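Local atomic coordinates of exodeoxyribonuclease III (Archaeoglobus fulgidus, PDB entry 2VOA), a protein that cleaves DNA at abasic sites as an AP endonuclease of the ExoIII family, probably with the help of magnesium or manganese ions. Residues P28-M33 / I99-T104; V135-F140 / L182-V187; F140-G145 / P224-R229; D186-I191 / V231-D236; D218-T223 / L251-D256. The protein carries 1 engineered substitution. All coordinates share one frame; numbering follows the deposited sequence. Where two conformers were deposited one is given.

Interaction 1: residues P28-M33 / I99-T104; sequences PDILCM and IDVINT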
# COMPACT_ATOMS: atom_id res chain seq x y z
N PRO A 28 11.48 9.75 22.51
CA PRO A 28 12.93 9.69 22.69
C PRO A 28 13.53 11.07 22.48
O PRO A 28 12.97 11.89 21.74
CB PRO A 28 13.40 8.75 21.56
CG PRO A 28 12.33 8.92 20.46
CD PRO A 28 11.05 9.04 21.28
N ASP A 29 14.67 11.34 23.12
CA ASP A 29 15.43 12.54 22.80
C ASP A 29 16.03 12.56 21.39
O ASP A 29 16.09 13.60 20.72
CB ASP A 29 16.50 12.74 23.88
CG ASP A 29 15.87 12.91 25.25
OD1 ASP A 29 15.79 11.91 26.00
OD2 ASP A 29 15.39 14.04 25.57
N ILE A 30 16.47 11.39 20.94
CA ILE A 30 17.15 11.25 19.65
C ILE A 30 16.65 9.93 19.04
O ILE A 30 16.65 8.90 19.74
CB ILE A 30 18.69 11.16 19.87
CG1 ILE A 30 19.23 12.48 20.42
CG2 ILE A 30 19.38 10.81 18.56
CD1 ILE A 30 20.59 12.42 21.02
N LEU A 31 16.21 9.96 17.76
CA LEU A 31 15.92 8.72 17.00
C LEU A 31 16.73 8.73 15.73
O LEU A 31 16.50 9.59 14.85
CB LEU A 31 14.42 8.61 16.65
CG LEU A 31 14.09 7.45 15.69
CD1 LEU A 31 14.29 6.10 16.35
CD2 LEU A 31 12.66 7.58 15.13
N CYS A 32 17.67 7.78 15.63
CA CYS A 32 18.42 7.55 14.38
C CYS A 32 17.64 6.61 13.47
O CYS A 32 17.15 5.58 13.93
CB CYS A 32 19.79 6.94 14.67
SG CYS A 32 20.80 8.06 15.62
N MET A 33 17.55 6.93 12.19
CA MET A 33 16.83 6.07 11.26
C MET A 33 17.72 5.67 10.10
O MET A 33 18.57 6.46 9.68
CB MET A 33 15.60 6.81 10.71
CG MET A 33 14.53 7.07 11.74
SD MET A 33 13.34 8.31 11.19
CE MET A 33 14.15 9.82 11.78
N ILE A 99 25.27 15.60 22.79
CA ILE A 99 25.73 14.23 22.44
C ILE A 99 26.27 14.20 21.01
O ILE A 99 25.60 14.66 20.09
CB ILE A 99 24.56 13.17 22.53
CG1 ILE A 99 23.76 13.34 23.85
CG2 ILE A 99 25.10 11.72 22.39
CD1 ILE A 99 24.62 13.05 25.10
N ASP A 100 27.48 13.66 20.81
CA ASP A 100 28.03 13.47 19.46
C ASP A 100 27.38 12.21 18.92
O ASP A 100 27.63 11.11 19.44
CB ASP A 100 29.54 13.30 19.54
CG ASP A 100 30.22 13.10 18.18
OD1 ASP A 100 31.43 12.77 18.19
OD2 ASP A 100 29.58 13.23 17.11
N VAL A 101 26.52 12.36 17.92
CA VAL A 101 25.74 11.22 17.38
C VAL A 101 26.20 10.85 15.99
O VAL A 101 26.21 11.69 15.10
CB VAL A 101 24.22 11.55 17.30
CG1 VAL A 101 23.44 10.34 16.75
CG2 VAL A 101 23.68 11.92 18.70
N ILE A 102 26.57 9.58 15.82
CA ILE A 102 27.00 9.08 14.50
C ILE A 102 26.04 7.95 14.09
O ILE A 102 25.98 6.93 14.76
CB ILE A 102 28.45 8.53 14.50
CG1 ILE A 102 29.43 9.50 15.20
CG2 ILE A 102 28.89 8.21 13.06
CD1 ILE A 102 29.83 9.08 16.63
N ASN A 103 25.30 8.14 12.99
CA ASN A 103 24.28 7.19 12.55
C ASN A 103 24.72 6.56 11.23
O ASN A 103 24.86 7.25 10.24
CB ASN A 103 22.96 7.92 12.36
CG ASN A 103 21.86 7.04 11.75
OD1 ASN A 103 21.93 5.80 11.78
ND2 ASN A 103 20.77 7.71 11.27
N THR A 104 24.97 5.25 11.25
CA THR A 104 25.48 4.54 10.07
C THR A 104 24.51 3.47 9.56
O THR A 104 23.87 2.74 10.37
CB THR A 104 26.85 3.82 10.34
OG1 THR A 104 26.67 2.89 11.40
CG2 THR A 104 27.94 4.81 10.73

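Interaction 2: residues V135-F140 / L182-V187; sequences VDFRSF and LGFVDV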
# COMPACT_ATOMS: atom_id res chain seq x y z
N VAL A 135 36.31 10.72 17.19
CA VAL A 135 35.55 10.51 18.44
C VAL A 135 36.38 10.78 19.70
O VAL A 135 37.50 10.27 19.86
CB VAL A 135 34.92 9.11 18.51
CG1 VAL A 135 34.32 8.86 19.91
CG2 VAL A 135 33.84 8.95 17.46
N ASP A 136 35.81 11.57 20.61
CA ASP A 136 36.46 11.81 21.90
C ASP A 136 35.87 10.80 22.87
O ASP A 136 34.69 10.90 23.22
CB ASP A 136 36.21 13.25 22.36
CG ASP A 136 36.79 13.54 23.73
OD1 ASP A 136 37.39 12.63 24.34
OD2 ASP A 136 36.69 14.70 24.18
N PHE A 137 36.68 9.83 23.28
CA PHE A 137 36.17 8.73 24.11
C PHE A 137 36.00 9.11 25.59
O PHE A 137 35.44 8.33 26.36
CB PHE A 137 37.00 7.45 23.92
CG PHE A 137 36.72 6.77 22.62
CD1 PHE A 137 37.38 7.16 21.45
CD2 PHE A 137 35.74 5.79 22.54
CE1 PHE A 137 37.09 6.54 20.24
CE2 PHE A 137 35.44 5.18 21.34
CZ PHE A 137 36.11 5.55 20.19
N ARG A 138 36.47 10.29 25.96
CA ARG A 138 36.21 10.88 27.28
C ARG A 138 34.98 11.80 27.27
O ARG A 138 34.66 12.43 28.30
CB ARG A 138 37.43 11.67 27.78
CG ARG A 138 38.71 10.87 27.81
CD ARG A 138 39.62 11.36 28.93
NE ARG A 138 39.44 10.56 30.15
CZ ARG A 138 39.59 11.00 31.40
NH1 ARG A 138 39.92 12.26 31.66
NH2 ARG A 138 39.40 10.15 32.40
N SER A 139 34.34 11.93 26.10
CA SER A 139 33.08 12.68 25.97
C SER A 139 31.91 11.71 25.79
O SER A 139 32.12 10.51 25.59
CB SER A 139 33.11 13.62 24.75
OG SER A 139 32.90 12.92 23.51
N PHE A 140 30.70 12.25 25.86
CA PHE A 140 29.51 11.48 25.50
C PHE A 140 29.32 11.44 23.99
O PHE A 140 29.07 12.46 23.34
CB PHE A 140 28.24 12.11 26.09
CG PHE A 140 28.13 12.05 27.59
CD1 PHE A 140 27.10 12.76 28.22
CD2 PHE A 140 29.00 11.28 28.37
CE1 PHE A 140 26.95 12.72 29.62
CE2 PHE A 140 28.86 11.24 29.78
CZ PHE A 140 27.83 11.98 30.40
N LEU A 182 37.88 0.30 20.10
CA LEU A 182 38.26 1.70 20.28
C LEU A 182 37.73 2.25 21.61
O LEU A 182 38.26 3.24 22.15
CB LEU A 182 37.75 2.57 19.13
CG LEU A 182 38.45 2.45 17.78
CD1 LEU A 182 37.71 3.32 16.76
CD2 LEU A 182 39.91 2.87 17.87
N GLY A 183 36.67 1.61 22.10
CA GLY A 183 36.09 1.97 23.40
C GLY A 183 34.61 2.22 23.29
O GLY A 183 34.05 3.05 24.04
N PHE A 184 33.95 1.55 22.36
CA PHE A 184 32.50 1.60 22.31
C PHE A 184 31.92 0.46 23.12
O PHE A 184 32.44 -0.67 23.10
CB PHE A 184 32.00 1.53 20.88
CG PHE A 184 32.22 2.79 20.11
CD1 PHE A 184 33.23 2.85 19.14
CD2 PHE A 184 31.43 3.92 20.35
CE1 PHE A 184 33.43 4.02 18.41
CE2 PHE A 184 31.63 5.10 19.63
CZ PHE A 184 32.62 5.15 18.65
N VAL A 185 30.85 0.76 23.86
CA VAL A 185 30.14 -0.26 24.62
C VAL A 185 28.79 -0.60 23.94
O VAL A 185 27.98 0.30 23.69
CB VAL A 185 29.89 0.21 26.06
CG1 VAL A 185 29.18 -0.87 26.83
CG2 VAL A 185 31.24 0.55 26.74
N ASP A 186 28.56 -1.88 23.68
CA ASP A 186 27.32 -2.34 23.02
C ASP A 186 26.32 -2.42 24.18
O ASP A 186 26.28 -3.43 24.90
CB ASP A 186 27.56 -3.73 22.43
CG ASP A 186 26.43 -4.24 21.53
OD1 ASP A 186 25.31 -3.70 21.47
OD2 ASP A 186 26.69 -5.25 20.83
N VAL A 187 25.58 -1.34 24.40
CA VAL A 187 24.82 -1.23 25.66
C VAL A 187 23.71 -2.28 25.80
O VAL A 187 23.33 -2.64 26.92
CB VAL A 187 24.32 0.24 25.92
CG1 VAL A 187 25.50 1.16 26.14
CG2 VAL A 187 23.39 0.73 24.78

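Interaction 3: residues F140-G145 / P224-R229; sequences FAVWCG and PPLAER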
# COMPACT_ATOMS: atom_id res chain seq x y z
N PHE A 140 30.70 12.25 25.86
CA PHE A 140 29.51 11.48 25.50
C PHE A 140 29.32 11.44 23.99
O PHE A 140 29.07 12.46 23.34
CB PHE A 140 28.24 12.11 26.09
CG PHE A 140 28.13 12.05 27.59
CD1 PHE A 140 27.10 12.76 28.22
CD2 PHE A 140 29.00 11.28 28.37
CE1 PHE A 140 26.95 12.72 29.62
CE2 PHE A 140 28.86 11.24 29.78
CZ PHE A 140 27.83 11.98 30.40
N ALA A 141 29.44 10.24 23.43
CA ALA A 141 29.14 10.00 22.02
C ALA A 141 28.41 8.67 21.88
O ALA A 141 28.63 7.74 22.67
CB ALA A 141 30.42 10.00 21.17
N VAL A 142 27.54 8.62 20.88
CA VAL A 142 26.82 7.39 20.52
C VAL A 142 27.00 7.15 19.03
O VAL A 142 26.76 8.05 18.22
CB VAL A 142 25.29 7.45 20.91
CG1 VAL A 142 25.09 7.83 22.36
CG2 VAL A 142 24.47 8.37 20.00
N TRP A 143 27.42 5.93 18.69
CA TRP A 143 27.44 5.47 17.31
C TRP A 143 26.30 4.47 17.29
O TRP A 143 26.29 3.50 18.07
CB TRP A 143 28.81 4.87 16.98
CG TRP A 143 28.84 3.97 15.79
CD1 TRP A 143 28.15 4.11 14.60
CD2 TRP A 143 29.63 2.79 15.67
NE1 TRP A 143 28.47 3.06 13.75
CE2 TRP A 143 29.35 2.22 14.40
CE3 TRP A 143 30.52 2.12 16.53
CZ2 TRP A 143 29.94 1.02 13.96
CZ3 TRP A 143 31.10 0.91 16.10
CH2 TRP A 143 30.80 0.38 14.82
N CYS A 144 25.30 4.81 16.47
CA CYS A 144 24.05 4.04 16.27
C CYS A 144 23.96 3.51 14.85
O CYS A 144 24.64 4.02 13.95
CB CYS A 144 22.83 4.94 16.45
SG CYS A 144 22.46 5.49 18.12
N GLY A 145 23.11 2.51 14.64
CA GLY A 145 22.70 2.22 13.29
C GLY A 145 22.39 0.79 13.01
O GLY A 145 22.30 -0.05 13.92
N PRO A 224 32.68 5.12 26.84
CA PRO A 224 32.64 4.66 28.24
C PRO A 224 31.88 5.53 29.27
O PRO A 224 31.09 4.97 30.03
CB PRO A 224 34.12 4.45 28.62
CG PRO A 224 34.84 4.28 27.27
CD PRO A 224 34.04 5.06 26.25
N PRO A 225 32.08 6.88 29.28
CA PRO A 225 31.41 7.69 30.31
C PRO A 225 29.90 7.73 30.13
O PRO A 225 29.17 7.85 31.12
CB PRO A 225 32.01 9.10 30.13
CG PRO A 225 32.88 9.06 28.97
CD PRO A 225 32.87 7.71 28.35
N LEU A 226 29.43 7.65 28.89
CA LEU A 226 28.01 7.57 28.61
C LEU A 226 27.45 6.17 28.91
O LEU A 226 26.38 6.03 29.53
CB LEU A 226 27.72 8.00 27.18
CG LEU A 226 26.24 8.01 26.81
CD1 LEU A 226 25.44 8.91 27.82
CD2 LEU A 226 26.02 8.47 25.37
N ALA A 227 28.19 5.14 28.50
CA ALA A 227 27.80 3.75 28.78
C ALA A 227 27.63 3.50 30.28
O ALA A 227 26.71 2.78 30.69
CB ALA A 227 28.82 2.80 28.18
N GLU A 228 28.52 4.08 31.09
CA GLU A 228 28.46 3.94 32.55
C GLU A 228 27.10 4.34 33.13
O GLU A 228 26.69 3.81 34.17
CB GLU A 228 29.57 4.76 33.23
CG GLU A 228 30.97 4.18 33.03
CD GLU A 228 31.28 2.95 33.90
OE1 GLU A 228 30.53 2.68 34.88
OE2 GLU A 228 32.30 2.26 33.61
N ARG A 229 26.44 5.28 32.45
CA ARG A 229 25.13 5.84 32.83
C ARG A 229 23.95 5.12 32.16
O ARG A 229 22.79 5.48 32.39
CB ARG A 229 25.11 7.35 32.52
CG ARG A 229 26.00 8.16 33.48
CD ARG A 229 26.02 9.63 33.12
NE ARG A 229 26.91 10.39 34.01
CZ ARG A 229 26.52 11.12 35.06
NH1 ARG A 229 25.24 11.24 35.38
NH2 ARG A 229 27.45 11.74 35.78

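Interaction 4: residues D186-I191 / V231-D236; sequences DVLRKI and VDCYAD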
# COMPACT_ATOMS: atom_id res chain seq x y z
N ASP A 186 28.56 -1.88 23.68
CA ASP A 186 27.32 -2.34 23.02
C ASP A 186 26.32 -2.42 24.18
O ASP A 186 26.28 -3.43 24.90
CB ASP A 186 27.56 -3.73 22.43
CG ASP A 186 26.43 -4.24 21.53
OD1 ASP A 186 25.31 -3.70 21.47
OD2 ASP A 186 26.69 -5.25 20.83
N VAL A 187 25.58 -1.34 24.40
CA VAL A 187 24.82 -1.23 25.66
C VAL A 187 23.71 -2.28 25.80
O VAL A 187 23.33 -2.64 26.92
CB VAL A 187 24.32 0.24 25.92
CG1 VAL A 187 25.50 1.16 26.14
CG2 VAL A 187 23.39 0.73 24.78
N LEU A 188 23.19 -2.77 24.67
CA LEU A 188 22.21 -3.88 24.71
C LEU A 188 22.77 -5.01 25.57
O LEU A 188 22.03 -5.61 26.36
CB LEU A 188 21.88 -4.39 23.30
CG LEU A 188 20.86 -5.55 23.30
CD1 LEU A 188 19.55 -5.15 23.99
CD2 LEU A 188 20.66 -6.02 21.85
N ARG A 189 24.07 -5.29 25.43
CA ARG A 189 24.71 -6.37 26.20
C ARG A 189 25.20 -5.99 27.61
O ARG A 189 25.47 -6.87 28.44
CB ARG A 189 25.81 -7.06 25.37
CG ARG A 189 25.31 -7.54 24.00
CD ARG A 189 24.10 -8.46 24.17
NE ARG A 189 23.66 -9.04 22.91
CZ ARG A 189 22.55 -9.73 22.77
NH1 ARG A 189 21.77 -9.96 23.84
NH2 ARG A 189 22.24 -10.22 21.58
N LYS A 190 25.27 -4.69 27.90
CA LYS A 190 25.40 -4.27 29.30
C LYS A 190 24.15 -4.68 30.11
O LYS A 190 24.25 -5.19 31.24
CB LYS A 190 25.59 -2.75 29.38
CG LYS A 190 25.84 -2.22 30.80
CD LYS A 190 25.90 -0.69 30.89
CE LYS A 190 26.32 -0.30 32.31
NZ LYS A 190 25.66 0.95 32.75
N ILE A 191 22.98 -4.47 29.50
CA ILE A 191 21.71 -4.63 30.20
C ILE A 191 21.17 -6.06 30.06
O ILE A 191 20.57 -6.59 31.01
CB ILE A 191 20.65 -3.60 29.67
CG1 ILE A 191 21.16 -2.17 29.84
CG2 ILE A 191 19.30 -3.76 30.42
CD1 ILE A 191 21.57 -1.77 31.29
N VAL A 231 21.07 2.77 31.87
CA VAL A 231 20.25 2.06 32.86
C VAL A 231 19.23 1.09 32.24
O VAL A 231 18.67 0.25 32.95
CB VAL A 231 19.55 3.04 33.83
CG1 VAL A 231 20.58 3.73 34.74
CG2 VAL A 231 18.69 4.04 33.06
N ASP A 232 19.01 1.21 30.94
CA ASP A 232 18.11 0.29 30.23
C ASP A 232 18.41 0.27 28.73
O ASP A 232 18.98 1.23 28.20
CB ASP A 232 16.65 0.67 30.47
CG ASP A 232 15.69 -0.51 30.26
OD1 ASP A 232 16.16 -1.67 30.05
OD2 ASP A 232 14.47 -0.28 30.34
N CYS A 233 18.08 -0.84 28.08
CA CYS A 233 18.21 -0.97 26.65
C CYS A 233 17.34 -2.15 26.27
O CYS A 233 17.34 -3.18 26.96
CB CYS A 233 19.66 -1.21 26.24
SG CYS A 233 19.93 -1.27 24.44
N TYR A 234 16.55 -1.99 25.22
CA TYR A 234 15.62 -3.03 24.80
C TYR A 234 15.20 -2.82 23.36
O TYR A 234 15.31 -1.71 22.82
CB TYR A 234 14.38 -3.02 25.71
CG TYR A 234 13.74 -1.65 25.85
CD1 TYR A 234 12.75 -1.22 24.96
CD2 TYR A 234 14.13 -0.77 26.88
CE1 TYR A 234 12.16 0.06 25.10
CE2 TYR A 234 13.56 0.50 27.02
CZ TYR A 234 12.57 0.90 26.14
OH TYR A 234 12.02 2.16 26.32
N ALA A 235 14.72 -3.90 22.74
CA ALA A 235 14.13 -3.85 21.41
C ALA A 235 12.62 -3.81 21.57
O ALA A 235 12.06 -4.58 22.35
CB ALA A 235 14.57 -5.05 20.55
N ASP A 236 11.97 -2.92 20.85
CA ASP A 236 10.50 -2.78 20.94
C ASP A 236 9.78 -3.60 19.87
O ASP A 236 9.77 -3.24 18.69
CB ASP A 236 10.12 -1.30 20.85
CG ASP A 236 8.64 -1.04 21.12
OD1 ASP A 236 8.26 0.16 21.11
OD2 ASP A 236 7.86 -2.01 21.36

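Interaction 5: residues D218-T223 / L251-D256; sequences DAILAT and LVAVFD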
# COMPACT_ATOMS: atom_id res chain seq x y z
N ASP A 218 21.48 -4.49 14.52
CA ASP A 218 21.31 -3.06 14.87
C ASP A 218 21.93 -2.85 16.27
O ASP A 218 21.85 -3.72 17.14
CB ASP A 218 19.83 -2.67 14.89
CG ASP A 218 19.14 -2.92 13.58
OD1 ASP A 218 18.51 -4.00 13.42
OD2 ASP A 218 19.26 -2.04 12.70
N ALA A 219 22.54 -1.68 16.50
CA ALA A 219 23.24 -1.48 17.78
C ALA A 219 23.25 -0.00 18.18
O ALA A 219 23.16 0.89 17.31
CB ALA A 219 24.69 -2.05 17.74
N ILE A 220 23.34 0.21 19.49
CA ILE A 220 23.64 1.52 20.05
C ILE A 220 24.95 1.36 20.83
O ILE A 220 25.00 0.65 21.84
CB ILE A 220 22.53 2.02 21.00
CG1 ILE A 220 21.23 2.24 20.19
CG2 ILE A 220 22.98 3.31 21.73
CD1 ILE A 220 19.98 2.44 21.08
N LEU A 221 26.01 2.01 20.34
CA LEU A 221 27.33 1.89 20.95
C LEU A 221 27.66 3.21 21.62
O LEU A 221 27.59 4.25 20.98
CB LEU A 221 28.39 1.57 19.89
CG LEU A 221 28.35 0.26 19.09
CD1 LEU A 221 27.87 -0.91 19.93
CD2 LEU A 221 27.50 0.36 17.90
N ALA A 222 27.97 3.16 22.91
CA ALA A 222 28.21 4.40 23.65
C ALA A 222 29.66 4.46 24.15
O ALA A 222 30.27 3.42 24.48
CB ALA A 222 27.23 4.49 24.83
N THR A 223 30.21 5.67 24.22
CA THR A 223 31.56 5.83 24.76
C THR A 223 31.52 5.48 26.24
O THR A 223 30.44 5.48 26.84
CB THR A 223 32.05 7.29 24.61
OG1 THR A 223 31.05 8.18 25.14
CG2 THR A 223 32.37 7.59 23.15
N LEU A 251 15.49 -0.12 18.47
CA LEU A 251 16.33 -0.48 19.60
C LEU A 251 16.47 0.82 20.41
O LEU A 251 16.75 1.88 19.83
CB LEU A 251 17.69 -1.01 19.13
CG LEU A 251 18.67 -1.43 20.23
CD1 LEU A 251 18.13 -2.64 21.00
CD2 LEU A 251 20.07 -1.69 19.63
N VAL A 252 16.19 0.73 21.72
CA VAL A 252 16.07 1.91 22.61
C VAL A 252 17.09 1.79 23.74
O VAL A 252 17.24 0.70 24.32
CB VAL A 252 14.64 2.03 23.21
CG1 VAL A 252 14.48 3.33 24.03
CG2 VAL A 252 13.57 1.95 22.11
N ALA A 253 17.79 2.87 24.05
CA ALA A 253 18.66 2.91 25.24
C ALA A 253 18.31 4.13 26.08
O ALA A 253 17.98 5.19 25.52
CB ALA A 253 20.14 2.98 24.82
N VAL A 254 18.39 3.96 27.39
CA VAL A 254 18.10 5.01 28.37
C VAL A 254 19.33 5.21 29.26
O VAL A 254 19.93 4.24 29.76
CB VAL A 254 16.84 4.69 29.21
CG1 VAL A 254 16.54 5.83 30.19
CG2 VAL A 254 15.62 4.40 28.30
N PHE A 255 19.72 6.48 29.40
CA PHE A 255 20.90 6.91 30.17
C PHE A 255 20.51 7.84 31.32
O PHE A 255 19.61 8.69 31.19
CB PHE A 255 21.89 7.62 29.23
CG PHE A 255 22.29 6.78 28.06
CD1 PHE A 255 21.53 6.77 26.87
CD2 PHE A 255 23.42 5.95 28.15
CE1 PHE A 255 21.92 5.97 25.77
CE2 PHE A 255 23.83 5.14 27.04
CZ PHE A 255 23.04 5.14 25.87
N ASP A 256 21.22 7.67 32.44
CA ASP A 256 21.01 8.43 33.66
C ASP A 256 21.78 9.76 33.52
O ASP A 256 22.85 9.95 34.10
CB ASP A 256 21.56 7.59 34.82
CG ASP A 256 20.74 7.71 36.08
OD1 ASP A 256 21.12 7.01 37.06
OD2 ASP A 256 19.76 8.50 36.12

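Interaction 1: residues P28-M33 / I99-T104
I30, C32 and N103 lie between two strands that face each other from different sheets of the DNase I-like α/β sandwich: strand 30-34 belongs to one sheet, strand 99-105 to the other. In these short segments the strands run nearly the same way, 26° apart, with a closest axis approach of 7.5 Å, a gap that medium-sized side chains can bridge. Alternate residues fill it. I30 and V101 meet tip to tip, the end methyl CD1 of I30 lying 3.9 Å from CG2 of V101, and the same methyl lies more loosely near CB of I99. The second branch of V101 serves the next bump: its CG1 rests 3.7 Å from SG of C32. A cysteine suits this place because it is slim and apolar enough to leave a hollow into which the amide of N103 can fold. With its CG anti to the backbone N (chi1 174°), N103 lays its amide against C32, whose CB lies 3.6 Å from N103 CG. M33 takes part through its main chain, since its CB points away. Its carbonyl O accepts from N103 ND2 at 3.0 Å with a fairly straight N-H path of 162°; the donor comes from above the carbonyl plane, while the oxygen lies close to the plane of the amide. N103 OD1 has its own mate in Q34 NE2. An asparagine thus ties the sheets together with both ends of its amide in an otherwise apolar interface, which probably fixes its rotation near the predicted catalytic residues Y105 and D146.

Interaction 2: residues V135-F140 / L182-V187
F137 meets F184 in a T-shaped (edge-to-face) stack that joins a type I β turn, D136 to S139, to the chain leaving helix 170-180. The ring centroids are 5.0 Å apart and the planes stand at 69°. F137 supplies the edge, its CG anti to the carbonyl carbon (chi1 -74°), which carries the ring toward L182 and F184: CE2 stands over the centre of the F184 ring, and CZ lies 3.6 Å from F184 CE1. V135 CG1 sits over one face of F137 near the rim, and the carbonyl O of L182 lies 3.5 Å above the centre of the opposite face. CB of L182 packs against F137 CZ. G183 suits its place, as its positive phi of 127° favours glycine and a side chain would press on F137; G183 O, buried without a hydrogen-bond partner, lies at the ring edge, 3.6 Å from F137 CD2. Were F137 an alanine, the face of F184 would probably lose its edge partner and a gap would be likely to open beside L182. The turn is braced from within: D136 OD1 accepts from R138 N in an Asx turn, and D136 O takes S139 N and, at 2.7 Å, S139 OG.

Interaction 3: residues F140-G145 / P224-R229
F140 and L226 bring their backbones together, with CA atoms 5.2 Å apart, where the chain entering strand 141-144 passes the short helix 224-227. The phenyl ring of F140 leans over the start of that helix. Methyl CD1 of L226 stands over its face in a CH-pi contact, 4.2 Å from the ring centroid and only 12° off the normal; the leucine CG lies anti to its own N (chi1 -177°), which carries CD1 to the face of the ring. CB of L226 is also 3.7 Å from F140 CD2. At the ring edge, in its plane, P225 adds its CB, 3.8 Å from F140 CE2. Further out, the extended chain of R229 crosses the ring at about a right angle, its CD 4.0 Å from F140 CZ, while its NH1 turns to D256 O. The other methyl of L226, CD2, points inward toward A141 O and V142. With an alanine at F140, the methyl of L226 would probably lose its aromatic cover and the arginine chain its support. No hydrogen bond crosses here; the backbone of F140 pairs with D100 and that of A141 with T223. Between these segments the attraction is dispersion and CH-pi, while the polar tie lies just ahead of the helix, at T223.

Interaction 4: residues D186-I191 / V231-D236
C233 and I191 carry most of this contact, in which the short helix 187-191 lies across strand 230-235 at 110°, the local axes approaching to 7.2 Å. The helix follows strand 185-186 at the edge of one sheet of the DNase I-like sandwich; strand 230-235 edges the other. Apolar contacts come first. The sulphur of C233 is anti to the backbone N (chi1 -176°), which sends it into the first turn of the helix, 3.5 Å from CA of L188. CB of L188 lies 3.9 Å from C233 SG, and CG2 of V187 touches the same sulphur at 4.0 Å from another direction. A small side chain suits this place, because the sulphur lies directly against the helix backbone. One turn on, I191 drapes its branches along the strand: CG1 is 4.0 Å from C233 CB, and CD1 reaches past it to the carbonyl carbon of V231. Aliphatic carbon also meets polar atoms: CG2 of I191 lies 3.8 Å from D232 OD1, the side chains crossing at about a right angle, and CG1 packs on C233 N. As for polar bonds, D232 forms a classic β bulge with V231 opposite V254, and its OD1 accepts weakly from C233 N. With no hydrogen bond between them, the segments attract by dispersion between sulphur and aliphatic carbon, while the polar hold on the helix comes from outside, through V187 to I220 and K190 to C230 and A227.

Interaction 5: residues D218-T223 / L251-D256
The two β-sheets of the DNase I-like sandwich face each other here, strand 218-222 of one packing on strand 251-255 of the other through I220 and L251. The local strands run nearly the same way, 21° apart, and their axes come within 7.6 Å. I220 and L251 slide past each other in opposite directions, each touching the opposing main chain. The end methyl CD1 of I220 lies 3.5 Å from the carbonyl O of L251 and 3.7 Å from A253 N; in return, CD2 of L251 lies 3.7 Å from D218 O and also rests on A219 CA. For the leucine this follows from CG standing anti to its N (chi1 -180°), which extends the branch toward strand 218-222. Alanine suits position 253, since its lone CB leaves room for the isoleucine while still meeting CD1 of I220 at 3.8 Å. V187 of helix 187-191 and T6 of strand 2-8 also line this interior. The apolar layer ends near the active site at D218, predicted to be important for catalysis, whose OD1 is hydrogen-bonded to T199 OG1 and H248 ND1. The same strand that packs on the opposite sheet thus carries this aspartate. At the other end of the strands a large residue is matched by a small one: CE2 of F255 approaches A222 CB obliquely, at 4.1 Å.

In the fold
Interactions 1 and 5 form the core: each presses the two sheets together, and every residue that touches is buried. Interaction 5 has no hydrogen bond between its strands, its methyls resting on side chains and main chain alike, whereas interaction 1 includes an asparagine hydrogen bond. Interactions 2, 3 and 4 are only partly buried and fix loops and short helices to the sandwich. F140 ends the first segment of interaction 2 and carries interaction 3; the rings at work in interaction 2 are F137 and F184. The segments of interactions 2 and 4 overlap at D186 and V187, where strand 185-186 gives way to helix 187-191. Strands 230-235 and 251-255 pair 4 with 5.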